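PDB 4B9W: tudor domain-containing protein 1, which acts as a germline scaffold in the piRNA pathway that represses transposons, its third extended Tudor domain binding a dimethylarginine-containing MILI peptide. Local coordinates for residues Pro29-Ala41 with Phe126-Pro138. Numbering follows the deposited sequence.
Sequences PGEFYCHFLKDDA and FQGMQCWLVDIQP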
loop_
_atom_site.group_PDB
_atom_site.type_symbol
_atom_site.label_atom_id
_atom_site.label_comp_id
_atom_site.label_asym_id
_atom_site.label_seq_id
_atom_site.Cartn_x
_atom_site.Cartn_y
_atom_site.Cartn_z
ATOM N N PRO A 29 -1.680 -9.532 -11.660
ATOM C CA PRO A 29 -0.532 -10.327 -12.093
ATOM C C PRO A 29 0.792 -9.883 -11.515
ATOM O O PRO A 29 1.755 -10.646 -11.596
ATOM C CB PRO A 29 -0.530 -10.138 -13.616
ATOM C CG PRO A 29 -1.945 -9.888 -13.954
ATOM C CD PRO A 29 -2.433 -9.023 -12.818
ATOM N N GLY A 30 0.858 -8.672 -10.954
ATOM C CA GLY A 30 2.075 -8.156 -10.351
ATOM C C GLY A 30 2.107 -8.282 -8.834
ATOM O O GLY A 30 3.090 -7.901 -8.176
ATOM N N GLU A 31 1.026 -8.832 -8.291
ATOM C CA GLU A 31 0.836 -8.890 -6.865
ATOM C C GLU A 31 -0.192 -9.948 -6.469
ATOM O O GLU A 31 -1.400 -9.683 -6.393
ATOM C CB GLU A 31 0.388 -7.519 -6.391
ATOM C CG GLU A 31 0.221 -7.390 -4.894
ATOM C CD GLU A 31 -0.338 -6.026 -4.506
ATOM O OE1 GLU A 31 -0.972 -5.331 -5.351
ATOM O OE2 GLU A 31 -0.166 -5.655 -3.346
ATOM N N PHE A 32 0.294 -11.136 -6.174
ATOM C CA PHE A 32 -0.561 -12.167 -5.664
ATOM C C PHE A 32 0.209 -12.984 -4.660
ATOM O O PHE A 32 1.434 -12.943 -4.626
ATOM C CB PHE A 32 -1.127 -13.047 -6.790
ATOM C CG PHE A 32 -0.084 -13.781 -7.587
ATOM C CD1 PHE A 32 0.639 -13.136 -8.568
ATOM C CD2 PHE A 32 0.174 -15.143 -7.348
ATOM C CE1 PHE A 32 1.605 -13.814 -9.303
ATOM C CE2 PHE A 32 1.131 -15.822 -8.077
ATOM C CZ PHE A 32 1.838 -15.158 -9.066
ATOM N N TYR A 33 -0.523 -13.710 -3.830
ATOM C CA TYR A 33 0.066 -14.415 -2.724
ATOM C C TYR A 33 -0.173 -15.903 -2.867
ATOM O O TYR A 33 -1.262 -16.322 -3.255
ATOM C CB TYR A 33 -0.520 -13.870 -1.417
ATOM C CG TYR A 33 -0.010 -12.492 -1.128
ATOM C CD1 TYR A 33 -0.554 -11.381 -1.758
ATOM C CD2 TYR A 33 1.056 -12.299 -0.273
ATOM C CE1 TYR A 33 -0.061 -10.113 -1.521
ATOM C CE2 TYR A 33 1.548 -11.028 -0.024
ATOM C CZ TYR A 33 0.992 -9.952 -0.647
ATOM O OH TYR A 33 1.480 -8.704 -0.402
ATOM N N CYS A 34 0.858 -16.691 -2.565
ATOM C CA CYS A 34 0.774 -18.141 -2.701
ATOM C C CYS A 34 1.175 -18.837 -1.422
ATOM O O CYS A 34 2.054 -18.370 -0.698
ATOM C CB CYS A 34 1.701 -18.642 -3.813
ATOM S SG CYS A 34 1.241 -18.185 -5.506
ATOM N N HIS A 35 0.515 -19.959 -1.155
ATOM C CA HIS A 35 1.065 -20.975 -0.297
ATOM C C HIS A 35 1.919 -21.888 -1.139
ATOM O O HIS A 35 1.449 -22.438 -2.143
ATOM C CB HIS A 35 -0.031 -21.776 0.358
ATOM C CG HIS A 35 -0.853 -20.993 1.336
ATOM N ND1 HIS A 35 -2.177 -21.213 1.512
ATOM C CD2 HIS A 35 -0.503 -19.970 2.194
ATOM C CE1 HIS A 35 -2.647 -20.378 2.448
ATOM N NE2 HIS A 35 -1.620 -19.604 2.865
ATOM N N PHE A 36 3.187 -22.032 -0.743
ATOM C CA PHE A 36 4.118 -22.961 -1.370
ATOM C C PHE A 36 4.049 -24.322 -0.654
ATOM O O PHE A 36 4.236 -24.416 0.574
ATOM C CB PHE A 36 5.521 -22.353 -1.398
ATOM C CG PHE A 36 5.655 -21.220 -2.390
ATOM C CD1 PHE A 36 5.061 -19.997 -2.157
ATOM C CD2 PHE A 36 6.344 -21.399 -3.576
ATOM C CE1 PHE A 36 5.190 -18.958 -3.062
ATOM C CE2 PHE A 36 6.475 -20.371 -4.501
ATOM C CZ PHE A 36 5.893 -19.150 -4.249
ATOM N N LEU A 37 3.700 -25.358 -1.408
ATOM C CA LEU A 37 3.385 -26.656 -0.821
ATOM C C LEU A 37 4.652 -27.478 -0.698
ATOM O O LEU A 37 4.911 -28.399 -1.491
ATOM C CB LEU A 37 2.314 -27.397 -1.633
ATOM C CG LEU A 37 1.039 -26.641 -2.017
ATOM C CD1 LEU A 37 0.150 -27.523 -2.891
ATOM C CD2 LEU A 37 0.276 -26.136 -0.802
ATOM N N LYS A 38 5.469 -27.100 0.276
ATOM C CA LYS A 38 6.673 -27.843 0.620
ATOM C C LYS A 38 6.798 -27.913 2.140
ATOM O O LYS A 38 6.075 -27.221 2.865
ATOM C CB LYS A 38 7.922 -27.225 -0.021
ATOM C CG LYS A 38 8.211 -25.766 0.301
ATOM C CD LYS A 38 9.592 -25.375 -0.226
ATOM C CE LYS A 38 10.049 -24.030 0.334
ATOM N NZ LYS A 38 11.490 -23.750 0.063
ATOM N N ASP A 39 7.685 -28.779 2.609
ATOM C CA ASP A 39 7.978 -28.898 4.037
ATOM C C ASP A 39 6.731 -29.054 4.921
ATOM O O ASP A 39 6.728 -28.574 6.052
ATOM C CB ASP A 39 8.785 -27.669 4.493
ATOM C CG ASP A 39 10.076 -27.495 3.708
ATOM O OD1 ASP A 39 10.719 -28.527 3.416
ATOM O OD2 ASP A 39 10.447 -26.339 3.379
ATOM N N ASP A 40 5.682 -29.708 4.419
ATOM C CA ASP A 40 4.445 -29.913 5.192
ATOM C C ASP A 40 3.767 -28.584 5.624
ATOM O O ASP A 40 3.093 -28.518 6.661
ATOM C CB ASP A 40 4.714 -30.789 6.432
ATOM C CG ASP A 40 5.226 -32.178 6.079
ATOM O OD1 ASP A 40 4.724 -32.768 5.101
ATOM O OD2 ASP A 40 6.119 -32.692 6.802
ATOM N N ALA A 41 3.918 -27.552 4.795
ATOM C CA ALA A 41 3.413 -26.202 5.085
ATOM C C ALA A 41 1.942 -26.156 5.462
ATOM O O ALA A 41 1.604 -25.670 6.538
ATOM C CB ALA A 41 3.668 -25.269 3.897
ATOM N N PHE A 126 6.417 -17.377 7.988
ATOM C CA PHE A 126 5.231 -16.771 7.399
ATOM C C PHE A 126 4.986 -17.312 5.992
ATOM O O PHE A 126 5.903 -17.407 5.174
ATOM C CB PHE A 126 5.308 -15.232 7.417
ATOM C CG PHE A 126 5.326 -14.614 8.808
ATOM C CD1 PHE A 126 5.122 -15.370 9.969
ATOM C CD2 PHE A 126 5.534 -13.237 8.956
ATOM C CE1 PHE A 126 5.142 -14.769 11.219
ATOM C CE2 PHE A 126 5.553 -12.639 10.217
ATOM C CZ PHE A 126 5.367 -13.404 11.344
ATOM N N GLN A 127 3.727 -17.669 5.726
ATOM C CA GLN A 127 3.378 -18.535 4.575
ATOM C C GLN A 127 2.741 -17.811 3.399
ATOM O O GLN A 127 2.639 -18.387 2.334
ATOM C CB GLN A 127 2.423 -19.640 5.013
ATOM C CG GLN A 127 3.004 -20.670 5.950
ATOM C CD GLN A 127 4.118 -21.489 5.334
ATOM O OE1 GLN A 127 4.031 -21.908 4.184
ATOM N NE2 GLN A 127 5.180 -21.736 6.112
ATOM N N GLY A 128 2.284 -16.576 3.590
ATOM C CA GLY A 128 1.724 -15.787 2.507
ATOM C C GLY A 128 2.845 -15.087 1.759
ATOM O O GLY A 128 3.265 -13.970 2.116
ATOM N N MET A 129 3.336 -15.753 0.724
ATOM C CA MET A 129 4.498 -15.272 -0.003
ATOM C C MET A 129 4.062 -14.390 -1.149
ATOM O O MET A 129 3.337 -14.867 -2.036
ATOM C CB MET A 129 5.274 -16.479 -0.546
ATOM C CG MET A 129 5.835 -17.376 0.550
ATOM S SD MET A 129 6.895 -16.434 1.682
ATOM C CE MET A 129 7.946 -15.557 0.503
ATOM N N GLN A 130 4.493 -13.128 -1.154
ATOM C CA GLN A 130 4.113 -12.237 -2.264
ATOM C C GLN A 130 4.810 -12.688 -3.534
ATOM O O GLN A 130 6.008 -12.949 -3.497
ATOM C CB GLN A 130 4.477 -10.769 -1.982
ATOM C CG GLN A 130 3.971 -9.833 -3.069
ATOM C CD GLN A 130 4.292 -8.373 -2.795
ATOM O OE1 GLN A 130 5.085 -8.050 -1.908
ATOM N NE2 GLN A 130 3.690 -7.485 -3.574
ATOM N N CYS A 131 4.061 -12.776 -4.636
ATOM C CA CYS A 131 4.588 -13.181 -5.924
ATOM C C CYS A 131 4.220 -12.181 -7.003
ATOM O O CYS A 131 3.412 -11.312 -6.779
ATOM C CB CYS A 131 4.048 -14.538 -6.348
ATOM S SG CYS A 131 4.333 -15.848 -5.157
ATOM N N TRP A 132 4.872 -12.299 -8.153
ATOM C CA TRP A 132 4.445 -11.623 -9.392
ATOM C C TRP A 132 4.823 -12.504 -10.518
ATOM O O TRP A 132 5.740 -13.265 -10.385
ATOM C CB TRP A 132 5.087 -10.256 -9.557
ATOM C CG TRP A 132 6.568 -10.207 -9.309
ATOM C CD1 TRP A 132 7.608 -10.371 -10.231
ATOM C CD2 TRP A 132 7.226 -9.937 -8.030
ATOM N NE1 TRP A 132 8.828 -10.231 -9.606
ATOM C CE2 TRP A 132 8.660 -9.979 -8.287
ATOM C CE3 TRP A 132 6.773 -9.671 -6.734
ATOM C CZ2 TRP A 132 9.584 -9.777 -7.283
ATOM C CZ3 TRP A 132 7.719 -9.453 -5.724
ATOM C CH2 TRP A 132 9.092 -9.508 -5.995
ATOM N N LEU A 133 4.108 -12.451 -11.631
ATOM C CA LEU A 133 4.486 -13.239 -12.801
ATOM C C LEU A 133 5.658 -12.543 -13.480
ATOM O O LEU A 133 5.682 -11.333 -13.571
ATOM C CB LEU A 133 3.329 -13.361 -13.802
ATOM C CG LEU A 133 2.103 -14.191 -13.379
ATOM C CD1 LEU A 133 1.099 -14.217 -14.523
ATOM C CD2 LEU A 133 2.492 -15.594 -12.976
ATOM N N VAL A 134 6.642 -13.301 -13.942
ATOM C CA VAL A 134 7.762 -12.666 -14.625
ATOM C C VAL A 134 7.441 -12.475 -16.109
ATOM O O VAL A 134 6.533 -13.110 -16.657
ATOM C CB VAL A 134 9.075 -13.438 -14.450
ATOM C CG1 VAL A 134 9.478 -13.436 -12.980
ATOM C CG2 VAL A 134 8.955 -14.844 -15.024
ATOM N N ASP A 135 8.192 -11.575 -16.722
ATOM C CA ASP A 135 8.233 -11.389 -18.181
ATOM C C ASP A 135 6.947 -10.773 -18.774
ATOM O O ASP A 135 6.712 -10.877 -19.986
ATOM C CB ASP A 135 8.586 -12.700 -18.926
ATOM C CG ASP A 135 9.959 -13.291 -18.524
ATOM O OD1 ASP A 135 10.793 -12.593 -17.904
ATOM O OD2 ASP A 135 10.182 -14.475 -18.843
ATOM N N ILE A 136 6.165 -10.090 -17.936
ATOM C CA ILE A 136 5.005 -9.299 -18.394
ATOM C C ILE A 136 4.879 -7.932 -17.701
ATOM O O ILE A 136 5.475 -7.687 -16.668
ATOM C CB ILE A 136 3.686 -10.065 -18.196
ATOM C CG1 ILE A 136 3.481 -10.402 -16.704
ATOM C CG2 ILE A 136 3.655 -11.323 -19.059
ATOM C CD1 ILE A 136 2.043 -10.639 -16.327
ATOM N N GLN A 137 4.090 -7.053 -18.302
ATOM C CA GLN A 137 3.848 -5.700 -17.795
ATOM C C GLN A 137 2.467 -5.232 -18.300
ATOM O O GLN A 137 1.983 -5.734 -19.317
ATOM C CB GLN A 137 4.955 -4.748 -18.296
ATOM C CG GLN A 137 5.015 -4.598 -19.825
ATOM C CD GLN A 137 6.157 -3.706 -20.283
ATOM O OE1 GLN A 137 6.442 -2.688 -19.657
ATOM N NE2 GLN A 137 6.827 -4.093 -21.370
ATOM N N PRO A 138 1.821 -4.287 -17.593
ATOM C CA PRO A 138 0.523 -3.776 -18.073
ATOM C C PRO A 138 0.651 -3.030 -19.403
ATOM O O PRO A 138 1.682 -2.426 -19.651
ATOM C CB PRO A 138 0.082 -2.807 -16.965
ATOM C CG PRO A 138 1.282 -2.577 -16.100
ATOM C CD PRO A 138 2.196 -3.743 -16.272
HETATM O O HOH W 1 4.275 -9.299 -13.105
HETATM O O HOH W 2 5.873 -23.131 2.517
HETATM O O HOH W 3 3.919 -20.767 1.596
#
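Phe32 and Cys131 face each other as a hydrogen-bonded antiparallel pair: Cys131 N reaches Phe32 O at 2.6 Å, almost in line with the carbonyl, and Phe32 N returns a bond to Cys131 O from above the carbonyl plane. Cys34 and Met129 form a second such pair, each donor tilted a little from the acceptor's carbonyl plane, and Leu133 N donates to Pro29 O, which shares a water with Leu133 O. At the other end, a second water accepts from Phe36 N (2.8 Å) and lies within bonding distance of Gln127 O and OE1.

Apolar packing centres on the side of the sheet bearing Phe32, Cys34, Met129 and Cys131. With CG between the backbone N and carbonyl carbon (chi1 61°), the Phe32 ring lies across the neighbouring strand, Cys131 CB over one face, 3.7 Å from the Phe32 ring centroid, while Phe32 CZ meets Leu133 CD2 at 4.0 Å. Cutting Phe32 back to an alanine would probably open a gap toward Val174 and Leu176. Cys131 SG also sits at the Phe36 ring edge, 3.8 Å from Phe36 CZ. On the reverse side, Gln130 CA makes a CH-pi contact over the Tyr33 ring; Glu31 is engaged outside this pairing, by a basic side chain of the bound peptide.

The pairing joins chain before and after the Tudor barrel in the mixed sheet of the staphylococcal-nuclease-like part: strand 18-26 flanks 31-36, strand 171-178 runs parallel to 129-133, and helix 187-193 covers Pro29, Leu133 and Ile136.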